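Local coordinates for ABC transporter periplasmic peptide-binding protein (Pseudoalteromonas, PDB 4QFL) that binds dipeptides such as Ala-Phe in the periplasm, probably to deliver them to an ABC transporter for uptake, at residues V32-P44 with G50-D62. Numbering follows the deposited sequence.
Sequences VYCAEANPVSFNP and GSTIDIIANQLYD. With PHE (phenylalanine), chain D.
Tyr61 OH donates to Phe42 O across 2.7 Å, tying the loop after strand 30-35 to the residue that follows helix 50-60. This strand-loop-helix unit belongs to a periplasmic solute-binding protein of family 5, and the helix starts at the dipeptide site. The hydroxyl lies 25° out of the Phe42 carbonyl plane. Pro44 CD packs against Tyr61 CE2 at 3.5 Å. A phenylalanine in place of Tyr61 would probably keep the packing on Pro44 but leave Phe42 O without this donor.

In Ile56, CG1 sits between the backbone N and the carbonyl carbon (chi1 67°). Its CD1 thereby reaches Pro44, while CG2 meets Phe42 CD2 at 3.5 Å. One turn earlier in the helix, Thr52 OG1 takes the N-H of Val40 at 3.0 Å and 157°. A water links the same hydroxyl to Asn38 O.

At the start of the helix, Ser51 OG donates to Glu36 OE2 at 3.2 Å, from above the carboxylate plane. Arg383 also forms a salt bridge with Glu36 and binds the ligand phenylalanine, so Glu36 probably helps to position it. One water joins Tyr33 OH, Glu36 OE1 and Asp54 OD2, bridging the two acids. Asp54 OD1 is held by the backbone N of Ile527. At the ligand itself, Gly50 N donates to phenylalanine OXT at 2.8 Å.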
ATOM      1  N   VAL A  32      22.178   7.201  -0.162  1.00 18.98           N
ATOM      2  CA  VAL A  32      21.531   7.189   1.147  1.00 19.37           C
ATOM      3  C   VAL A  32      20.100   7.744   1.055  1.00 18.62           C
ATOM      4  O   VAL A  32      19.879   8.890   0.670  1.00 19.57           O
ATOM      5  CB  VAL A  32      22.329   7.982   2.188  1.00 19.13           C
ATOM      6  CG1 VAL A  32      21.615   7.949   3.529  1.00 18.97           C
ATOM      7  CG2 VAL A  32      23.734   7.413   2.314  1.00 20.09           C
ATOM      8  N   TYR A  33      19.142   6.891   1.403  1.00 18.52           N
ATOM      9  CA  TYR A  33      17.719   7.164   1.293  1.00 16.99           C
ATOM     10  C   TYR A  33      17.172   7.383   2.701  1.00 17.05           C
ATOM     11  O   TYR A  33      17.318   6.524   3.572  1.00 18.17           O
ATOM     12  CB  TYR A  33      17.052   5.952   0.639  1.00 16.69           C
ATOM     13  CG  TYR A  33      15.564   6.049   0.372  1.00 20.19           C
ATOM     14  CD1 TYR A  33      14.634   5.886   1.402  1.00 20.69           C
ATOM     15  CD2 TYR A  33      15.081   6.259  -0.916  1.00 19.06           C
ATOM     16  CE1 TYR A  33      13.266   5.953   1.156  1.00 19.48           C
ATOM     17  CE2 TYR A  33      13.721   6.327  -1.171  1.00 18.64           C
ATOM     18  CZ  TYR A  33      12.819   6.169  -0.135  1.00 20.60           C
ATOM     19  OH  TYR A  33      11.463   6.235  -0.383  1.00 25.43           O
ATOM     20  N   CYS A  34      16.558   8.542   2.928  1.00 18.32           N
ATOM     21  CA  CYS A  34      15.934   8.855   4.220  1.00 20.00           C
ATOM     22  C   CYS A  34      14.524   8.312   4.258  1.00 19.55           C
ATOM     23  O   CYS A  34      13.632   8.860   3.607  1.00 18.18           O
ATOM     24  CB  CYS A  34      15.869  10.363   4.466  1.00 20.52           C
ATOM     25  SG  CYS A  34      17.154  11.021   5.576  1.00 32.05           S
ATOM     26  N   ALA A  35      14.338   7.253   5.043  1.00 19.24           N
ATOM     27  CA  ALA A  35      13.072   6.521   5.128  1.00 18.92           C
ATOM     28  C   ALA A  35      12.227   6.933   6.331  1.00 17.29           C
ATOM     29  O   ALA A  35      12.750   7.205   7.411  1.00 18.51           O
ATOM     30  CB  ALA A  35      13.350   5.039   5.177  1.00 19.06           C
ATOM     31  N   GLU A  36      10.913   6.960   6.146  1.00 17.47           N
ATOM     32  CA  GLU A  36      10.013   7.453   7.184  1.00 17.49           C
ATOM     33  C   GLU A  36       9.667   6.428   8.279  1.00 18.55           C
ATOM     34  O   GLU A  36       9.056   6.776   9.287  1.00 20.28           O
ATOM     35  CB  GLU A  36       8.737   8.040   6.556  1.00 16.15           C
ATOM     36  CG  GLU A  36       7.694   7.013   6.077  1.00 15.99           C
ATOM     37  CD  GLU A  36       7.927   6.528   4.662  1.00 17.64           C
ATOM     38  OE1 GLU A  36       9.028   6.750   4.105  1.00 17.20           O
ATOM     39  OE2 GLU A  36       6.994   5.925   4.093  1.00 15.62           O
ATOM     40  N   ALA A  37      10.047   5.165   8.098  1.00 18.26           N
ATOM     41  CA  ALA A  37       9.742   4.164   9.114  1.00 16.10           C
ATOM     42  C   ALA A  37      10.597   2.918   8.994  1.00 17.52           C
ATOM     43  O   ALA A  37      11.179   2.642   7.958  1.00 20.75           O
ATOM     44  CB  ALA A  37       8.274   3.788   9.086  1.00 16.84           C
ATOM     45  N   ASN A  38      10.656   2.184  10.090  1.00 17.26           N
ATOM     46  CA  ASN A  38      11.334   0.910  10.168  1.00 18.62           C
ATOM     47  C   ASN A  38      10.573  -0.125   9.318  1.00 18.67           C
ATOM     48  O   ASN A  38       9.340  -0.131   9.313  1.00 19.54           O
ATOM     49  CB  ASN A  38      11.350   0.542  11.656  1.00 21.17           C
ATOM     50  CG  ASN A  38      12.192  -0.661  11.969  1.00 23.29           C
ATOM     51  OD1 ASN A  38      11.683  -1.644  12.496  1.00 27.93           O
ATOM     52  ND2 ASN A  38      13.486  -0.587  11.679  1.00 23.95           N
ATOM     53  N   PRO A  39      11.288  -0.989   8.572  1.00 17.17           N
ATOM     54  CA  PRO A  39      10.560  -2.041   7.846  1.00 18.38           C
ATOM     55  C   PRO A  39      10.118  -3.130   8.809  1.00 19.07           C
ATOM     56  O   PRO A  39      10.878  -3.476   9.712  1.00 18.70           O
ATOM     57  CB  PRO A  39      11.618  -2.603   6.891  1.00 17.65           C
ATOM     58  CG  PRO A  39      12.909  -2.409   7.633  1.00 18.96           C
ATOM     59  CD  PRO A  39      12.748  -1.119   8.409  1.00 20.27           C
ATOM     60  N   VAL A  40       8.916  -3.665   8.619  1.00 19.11           N
ATOM     61  CA  VAL A  40       8.358  -4.659   9.543  1.00 18.54           C
ATOM     62  C   VAL A  40       8.854  -6.064   9.234  1.00 17.59           C
ATOM     63  O   VAL A  40       8.683  -6.986  10.020  1.00 18.84           O
ATOM     64  CB  VAL A  40       6.815  -4.665   9.525  1.00 18.07           C
ATOM     65  CG1 VAL A  40       6.272  -3.347  10.039  1.00 18.46           C
ATOM     66  CG2 VAL A  40       6.299  -4.953   8.136  1.00 18.17           C
ATOM     67  N   SER A  41       9.476  -6.215   8.075  1.00 18.34           N
ATOM     68  CA  SER A  41       9.930  -7.511   7.617  1.00 21.00           C
ATOM     69  C   SER A  41      10.789  -7.284   6.386  1.00 17.29           C
ATOM     70  O   SER A  41      10.831  -6.180   5.848  1.00 18.68           O
ATOM     71  CB  SER A  41       8.720  -8.376   7.265  1.00 16.62           C
ATOM     72  OG  SER A  41       9.105  -9.694   6.928  1.00 21.21           O
ATOM     73  N   PHE A  42      11.478  -8.323   5.937  1.00 17.61           N
ATOM     74  CA  PHE A  42      12.142  -8.248   4.649  1.00 18.96           C
ATOM     75  C   PHE A  42      11.439  -9.088   3.584  1.00 18.66           C
ATOM     76  O   PHE A  42      11.964  -9.304   2.493  1.00 18.58           O
ATOM     77  CB  PHE A  42      13.633  -8.545   4.788  1.00 18.51           C
ATOM     78  CG  PHE A  42      14.380  -7.408   5.387  1.00 18.97           C
ATOM     79  CD1 PHE A  42      14.523  -7.304   6.751  1.00 19.64           C
ATOM     80  CD2 PHE A  42      14.850  -6.386   4.589  1.00 18.50           C
ATOM     81  CE1 PHE A  42      15.176  -6.218   7.305  1.00 22.66           C
ATOM     82  CE2 PHE A  42      15.500  -5.312   5.142  1.00 17.20           C
ATOM     83  CZ  PHE A  42      15.662  -5.231   6.495  1.00 16.82           C
ATOM     84  N   ASN A  43      10.231  -9.530   3.915  1.00 15.34           N
ATOM     85  CA  ASN A  43       9.372 -10.217   2.967  1.00 16.73           C
ATOM     86  C   ASN A  43       8.088  -9.432   2.722  1.00 17.41           C
ATOM     87  O   ASN A  43       7.266  -9.281   3.627  1.00 17.26           O
ATOM     88  CB  ASN A  43       9.050 -11.621   3.473  1.00 19.51           C
ATOM     89  CG  ASN A  43       8.033 -12.323   2.619  1.00 16.59           C
ATOM     90  OD1 ASN A  43       7.682 -11.860   1.531  1.00 16.69           O
ATOM     91  ND2 ASN A  43       7.551 -13.460   3.104  1.00 20.77           N
ATOM     92  N   PRO A  44       7.901  -8.938   1.486  1.00 19.04           N
ATOM     93  CA  PRO A  44       6.753  -8.089   1.133  1.00 18.72           C
ATOM     94  C   PRO A  44       5.399  -8.758   1.365  1.00 14.30           C
ATOM     95  O   PRO A  44       4.395  -8.064   1.505  1.00 17.02           O
ATOM     96  CB  PRO A  44       6.958  -7.829  -0.365  1.00 17.49           C
ATOM     97  CG  PRO A  44       8.426  -8.022  -0.583  1.00 17.80           C
ATOM     98  CD  PRO A  44       8.838  -9.100   0.363  1.00 17.46           C
ATOM     99  N   GLY A  50       3.344   0.726   3.062  1.00 16.96           N
ATOM    100  CA  GLY A  50       4.195   1.266   2.014  1.00 15.84           C
ATOM    101  C   GLY A  50       5.618   1.567   2.447  1.00 18.05           C
ATOM    102  O   GLY A  50       6.553   1.396   1.669  1.00 16.79           O
ATOM    103  N   SER A  51       5.774   2.016   3.690  1.00 16.15           N
ATOM    104  CA  SER A  51       7.078   2.341   4.244  1.00 16.77           C
ATOM    105  C   SER A  51       8.016   1.151   4.151  1.00 16.47           C
ATOM    106  O   SER A  51       9.180   1.304   3.824  1.00 18.38           O
ATOM    107  CB  SER A  51       6.921   2.745   5.701  1.00 15.59           C
ATOM    108  OG  SER A  51       5.778   3.549   5.846  1.00 19.33           O
ATOM    109  N   THR A  52       7.503  -0.036   4.446  1.00 15.20           N
ATOM    110  CA  THR A  52       8.305  -1.245   4.373  1.00 14.28           C
ATOM    111  C   THR A  52       8.557  -1.650   2.940  1.00 16.07           C
ATOM    112  O   THR A  52       9.684  -1.957   2.572  1.00 16.57           O
ATOM    113  CB  THR A  52       7.639  -2.403   5.102  1.00 15.93           C
ATOM    114  OG1 THR A  52       7.531  -2.079   6.490  1.00 19.72           O
ATOM    115  CG2 THR A  52       8.472  -3.667   4.962  1.00 15.20           C
ATOM    116  N   ILE A  53       7.506  -1.649   2.131  1.00 16.76           N
ATOM    117  CA  ILE A  53       7.619  -2.047   0.726  1.00 15.64           C
ATOM    118  C   ILE A  53       8.551  -1.125  -0.062  1.00 15.58           C
ATOM    119  O   ILE A  53       9.286  -1.572  -0.951  1.00 16.64           O
ATOM    120  CB  ILE A  53       6.228  -2.101   0.044  1.00 14.84           C
ATOM    121  CG1 ILE A  53       5.318  -3.099   0.766  1.00 17.15           C
ATOM    122  CG2 ILE A  53       6.370  -2.472  -1.410  1.00 20.78           C
ATOM    123  CD1 ILE A  53       5.907  -4.491   0.898  1.00 19.73           C
ATOM    124  N   ASP A  54       8.527   0.163   0.267  1.00 16.11           N
ATOM    125  CA  ASP A  54       9.373   1.126  -0.418  1.00 17.17           C
ATOM    126  C   ASP A  54      10.831   0.739  -0.238  1.00 17.84           C
ATOM    127  O   ASP A  54      11.647   0.990  -1.117  1.00 18.49           O
ATOM    128  CB  ASP A  54       9.130   2.549   0.089  1.00 17.11           C
ATOM    129  CG  ASP A  54       7.965   3.238  -0.620  1.00 19.21           C
ATOM    130  OD1 ASP A  54       7.451   2.676  -1.607  1.00 19.17           O
ATOM    131  OD2 ASP A  54       7.569   4.349  -0.201  1.00 15.74           O
ATOM    132  N   ILE A  55      11.151   0.122   0.899  1.00 17.13           N
ATOM    133  CA  ILE A  55      12.521  -0.318   1.187  1.00 15.54           C
ATOM    134  C   ILE A  55      12.895  -1.611   0.455  1.00 17.02           C
ATOM    135  O   ILE A  55      13.925  -1.667  -0.210  1.00 16.78           O
ATOM    136  CB  ILE A  55      12.768  -0.517   2.705  1.00 15.67           C
ATOM    137  CG1 ILE A  55      12.545   0.788   3.456  1.00 16.11           C
ATOM    138  CG2 ILE A  55      14.178  -1.037   2.971  1.00 14.23           C
ATOM    139  CD1 ILE A  55      12.607   0.657   4.959  1.00 16.43           C
ATOM    140  N   ILE A  56      12.055  -2.638   0.560  1.00 16.11           N
ATOM    141  CA  ILE A  56      12.461  -3.998   0.208  1.00 14.52           C
ATOM    142  C   ILE A  56      12.041  -4.543  -1.163  1.00 15.89           C
ATOM    143  O   ILE A  56      12.764  -5.333  -1.759  1.00 19.15           O
ATOM    144  CB  ILE A  56      12.002  -5.015   1.293  1.00 14.43           C
ATOM    145  CG1 ILE A  56      10.478  -5.115   1.321  1.00 16.39           C
ATOM    146  CG2 ILE A  56      12.545  -4.625   2.657  1.00 15.20           C
ATOM    147  CD1 ILE A  56       9.944  -6.119   2.341  1.00 15.85           C
ATOM    148  N   ALA A  57      10.886  -4.131  -1.666  1.00 16.88           N
ATOM    149  CA  ALA A  57      10.237  -4.846  -2.765  1.00 15.01           C
ATOM    150  C   ALA A  57      10.972  -4.788  -4.102  1.00 17.45           C
ATOM    151  O   ALA A  57      11.378  -5.816  -4.641  1.00 17.46           O
ATOM    152  CB  ALA A  57       8.813  -4.352  -2.927  1.00 17.11           C
ATOM    153  N   ASN A  58      11.145  -3.581  -4.637  1.00 18.57           N
ATOM    154  CA  ASN A  58      11.790  -3.416  -5.932  1.00 18.99           C
ATOM    155  C   ASN A  58      13.291  -3.562  -5.851  1.00 18.55           C
ATOM    156  O   ASN A  58      13.949  -3.695  -6.879  1.00 20.89           O
ATOM    157  CB  ASN A  58      11.457  -2.054  -6.552  1.00 17.23           C
ATOM    158  CG  ASN A  58      10.024  -1.951  -6.980  1.00 20.35           C
ATOM    159  OD1 ASN A  58       9.291  -1.062  -6.540  1.00 24.77           O
ATOM    160  ND2 ASN A  58       9.607  -2.859  -7.837  1.00 17.36           N
ATOM    161  N   GLN A  59      13.835  -3.528  -4.640  1.00 15.58           N
ATOM    162  CA  GLN A  59      15.280  -3.578  -4.468  1.00 16.81           C
ATOM    163  C   GLN A  59      15.822  -5.002  -4.356  1.00 17.92           C
ATOM    164  O   GLN A  59      16.807  -5.345  -4.993  1.00 19.38           O
ATOM    165  CB  GLN A  59      15.709  -2.738  -3.268  1.00 17.93           C
ATOM    166  CG  GLN A  59      15.701  -1.230  -3.521  1.00 18.33           C
ATOM    167  CD  GLN A  59      14.333  -0.689  -3.872  1.00 17.22           C
ATOM    168  OE1 GLN A  59      13.410  -0.716  -3.053  1.00 18.28           O
ATOM    169  NE2 GLN A  59      14.191  -0.189  -5.090  1.00 15.83           N
ATOM    170  N   LEU A  60      15.177  -5.835  -3.550  1.00 16.98           N
ATOM    171  CA  LEU A  60      15.689  -7.179  -3.309  1.00 16.57           C
ATOM    172  C   LEU A  60      15.069  -8.226  -4.201  1.00 17.69           C
ATOM    173  O   LEU A  60      15.605  -9.321  -4.323  1.00 18.10           O
ATOM    174  CB  LEU A  60      15.455  -7.586  -1.858  1.00 16.87           C
ATOM    175  CG  LEU A  60      16.174  -6.789  -0.786  1.00 18.37           C
ATOM    176  CD1 LEU A  60      15.601  -7.157   0.556  1.00 18.92           C
ATOM    177  CD2 LEU A  60      17.659  -7.085  -0.834  1.00 17.90           C
ATOM    178  N   TYR A  61      13.927  -7.905  -4.804  1.00 15.92           N
ATOM    179  CA  TYR A  61      13.106  -8.920  -5.468  1.00 18.03           C
ATOM    180  C   TYR A  61      12.667  -8.563  -6.890  1.00 17.97           C
ATOM    181  O   TYR A  61      12.826  -7.430  -7.329  1.00 17.76           O
ATOM    182  CB  TYR A  61      11.841  -9.185  -4.646  1.00 17.34           C
ATOM    183  CG  TYR A  61      12.072  -9.709  -3.254  1.00 18.20           C
ATOM    184  CD1 TYR A  61      12.452 -11.030  -3.044  1.00 17.16           C
ATOM    185  CD2 TYR A  61      11.881  -8.890  -2.138  1.00 19.06           C
ATOM    186  CE1 TYR A  61      12.654 -11.524  -1.750  1.00 19.25           C
ATOM    187  CE2 TYR A  61      12.081  -9.375  -0.843  1.00 18.38           C
ATOM    188  CZ  TYR A  61      12.464 -10.693  -0.660  1.00 16.93           C
ATOM    189  OH  TYR A  61      12.670 -11.171   0.614  1.00 18.09           O
ATOM    190  N   ASP A  62      12.107  -9.547  -7.593  1.00 13.99           N
ATOM    191  CA  ASP A  62      11.349  -9.305  -8.816  1.00 19.37           C
ATOM    192  C   ASP A  62      10.028 -10.045  -8.729  1.00 18.26           C
ATOM    193  O   ASP A  62       9.919 -11.037  -8.017  1.00 17.25           O
ATOM    194  CB  ASP A  62      12.088  -9.815 -10.055  1.00 17.73           C
ATOM    195  CG  ASP A  62      13.444  -9.164 -10.252  1.00 18.09           C
ATOM    196  OD1 ASP A  62      13.488  -8.007 -10.710  1.00 18.95           O
ATOM    197  OD2 ASP A  62      14.466  -9.831  -9.988  1.00 20.10           O
TER
HETATM  198  N   PHE D 602      -0.615   1.222   2.669  1.00 18.48           N
HETATM  199  CA  PHE D 602      -0.768   2.335   3.598  1.00 15.77           C
HETATM  200  C   PHE D 602       0.398   3.287   3.456  1.00 17.59           C
HETATM  201  O   PHE D 602       0.240   4.495   3.601  1.00 19.81           O
HETATM  202  CB  PHE D 602      -0.799   1.825   5.035  1.00 14.98           C
HETATM  203  CG  PHE D 602      -2.049   1.100   5.393  1.00 18.26           C
HETATM  204  CD1 PHE D 602      -3.290   1.641   5.096  1.00 17.50           C
HETATM  205  CD2 PHE D 602      -1.990  -0.117   6.034  1.00 17.51           C
HETATM  206  CE1 PHE D 602      -4.442   0.988   5.434  1.00 19.15           C
HETATM  207  CE2 PHE D 602      -3.139  -0.778   6.377  1.00 18.40           C
HETATM  208  CZ  PHE D 602      -4.370  -0.231   6.075  1.00 18.37           C
HETATM  209  OXT PHE D 602       1.525   2.861   3.200  1.00 16.78           O
HETATM  210  O   HOH W   1       9.376   5.637   1.311  1.00 21.47           O
HETATM  211  O   HOH W   2       5.687   4.840   1.696  1.00 19.20           O
HETATM  212  O   HOH W   3      10.340   3.496   5.395  1.00 21.13           O
HETATM  213  O   HOH W   4       6.958   0.026   7.899  1.00 17.95           O